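Local coordinates for CdiI immunity protein (Yersinia kristensenii ATCC 33638, PDB 5E3E) that probably protects the cell from its cognate contact-dependent growth inhibition toxin, an RNase A superfamily member, by binding it as an immunity partner, at residues Leu58-Pro61 with Asp62-Gln66. Residues are numbered along the deposited sequence; the frame is centred on the assembly and turned at random.
Sequences LSLP and DDELQ
The Glu-64 carboxylate sits to one side of the Pro-61 ring plane and tilted against it, beyond the CG corner rather than over the ring; Glu-64 OE2 stands 3.6 Å from Pro-61 CG. At the CB corner, from the same side, Asp-63 OD1 approaches Pro-61 CB to 3.5 Å. Pro-61 is the N-cap residue, directly before helix 62-72 in the loop that follows helix 42-56, and Leu-60 and Leu-65 occupy the N' and N4 positions of a hydrophobic staple, an apolar bracket across the helix start. The start of the helix is fixed by the backbone: Pro-61 O accepts a straight bond from Leu-65 N, 166° at the hydrogen. A second bond to it, from Glu-64 N, is weak and bent (127°). Glu-64 reaches the ring because its CG is anti to the carbonyl carbon (chi1 -60°) and the chain then runs extended. Acidic side chains in a first helical turn would probably interact favourably with the helix dipole. Asp-62 turns elsewhere, its OD1 bonded to Ser-86 N at the start of helix 86-96, against which Leu-65 also packs, on Leu-90. The staple itself is made here through first side-chain carbons: Leu-60 CB lies 4.4 Å from Leu-65 CB.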
loop_
_atom_site.group_PDB
_atom_site.type_symbol
_atom_site.label_atom_id
_atom_site.label_comp_id
_atom_site.label_asym_id
_atom_site.label_seq_id
_atom_site.Cartn_x
_atom_site.Cartn_y
_atom_site.Cartn_z
ATOM N N LEU A 58 -4.660 9.110 21.648
ATOM C CA LEU A 58 -5.068 10.487 21.429
ATOM C C LEU A 58 -6.595 10.650 21.442
ATOM O O LEU A 58 -7.061 11.744 21.527
ATOM C CB LEU A 58 -4.543 10.967 20.077
ATOM C CG LEU A 58 -3.030 10.950 19.870
ATOM C CD1 LEU A 58 -2.697 11.420 18.463
ATOM C CD2 LEU A 58 -2.329 11.779 20.925
ATOM N N SER A 59 -7.372 9.570 21.333
ATOM C CA SER A 59 -8.850 9.676 21.239
ATOM C C SER A 59 -9.315 10.706 20.221
ATOM O O SER A 59 -10.130 11.585 20.521
ATOM C CB SER A 59 -9.531 9.969 22.571
ATOM O OG SER A 59 -9.215 8.975 23.508
ATOM N N LEU A 60 -8.784 10.609 19.024
ATOM C CA LEU A 60 -9.144 11.561 17.966
ATOM C C LEU A 60 -10.583 11.394 17.526
ATOM O O LEU A 60 -11.102 10.267 17.510
ATOM C CB LEU A 60 -8.255 11.397 16.726
ATOM C CG LEU A 60 -6.770 11.605 16.898
ATOM C CD1 LEU A 60 -6.012 11.301 15.632
ATOM C CD2 LEU A 60 -6.466 13.049 17.337
ATOM N N PRO A 61 -11.222 12.485 17.081
ATOM C CA PRO A 61 -12.438 12.414 16.285
ATOM C C PRO A 61 -12.296 11.428 15.128
ATOM O O PRO A 61 -11.261 11.421 14.450
ATOM C CB PRO A 61 -12.578 13.830 15.753
ATOM C CG PRO A 61 -11.959 14.678 16.838
ATOM C CD PRO A 61 -10.764 13.876 17.254
ATOM N N ASP A 62 -13.311 10.587 14.905
ATOM C CA ASP A 62 -13.150 9.534 13.930
ATOM C C ASP A 62 -12.783 10.040 12.547
ATOM O O ASP A 62 -12.038 9.381 11.830
ATOM C CB ASP A 62 -14.418 8.685 13.809
ATOM C CG ASP A 62 -14.186 7.444 12.951
ATOM O OD1 ASP A 62 -13.324 6.675 13.371
ATOM O OD2 ASP A 62 -14.804 7.335 11.862
ATOM N N ASP A 63 -13.359 11.163 12.132
ATOM C CA ASP A 63 -13.037 11.680 10.807
ATOM C C ASP A 63 -11.534 11.996 10.642
ATOM O O ASP A 63 -10.972 11.772 9.550
ATOM C CB ASP A 63 -13.964 12.841 10.398
ATOM C CG ASP A 63 -13.851 14.096 11.281
ATOM O OD1 ASP A 63 -13.195 14.101 12.329
ATOM O OD2 ASP A 63 -14.499 15.123 10.901
ATOM N N GLU A 64 -10.897 12.468 11.723
ATOM C CA GLU A 64 -9.461 12.763 11.664
ATOM C C GLU A 64 -8.642 11.481 11.632
ATOM O O GLU A 64 -7.704 11.370 10.862
ATOM C CB GLU A 64 -9.016 13.691 12.803
ATOM C CG GLU A 64 -9.723 15.037 12.792
ATOM C CD GLU A 64 -9.480 15.915 14.037
ATOM O OE1 GLU A 64 -8.432 15.784 14.711
ATOM O OE2 GLU A 64 -10.356 16.758 14.312
ATOM N N LEU A 65 -8.991 10.501 12.451
ATOM C CA LEU A 65 -8.276 9.232 12.443
ATOM C C LEU A 65 -8.473 8.547 11.119
ATOM O O LEU A 65 -7.522 7.972 10.581
ATOM C CB LEU A 65 -8.681 8.331 13.606
ATOM C CG LEU A 65 -7.892 7.035 13.764
ATOM C CD1 LEU A 65 -6.387 7.277 13.749
ATOM C CD2 LEU A 65 -8.372 6.370 15.055
ATOM N N GLN A 66 -9.664 8.641 10.533
ATOM C CA GLN A 66 -9.866 8.000 9.223
ATOM C C GLN A 66 -9.037 8.658 8.142
ATOM O O GLN A 66 -8.503 7.995 7.287
ATOM C CB GLN A 66 -11.350 7.985 8.804
ATOM C CG GLN A 66 -11.659 7.202 7.540
ATOM C CD GLN A 66 -13.138 7.241 7.188
ATOM O OE1 GLN A 66 -14.015 6.755 7.941
ATOM N NE2 GLN A 66 -13.428 7.811 6.040
#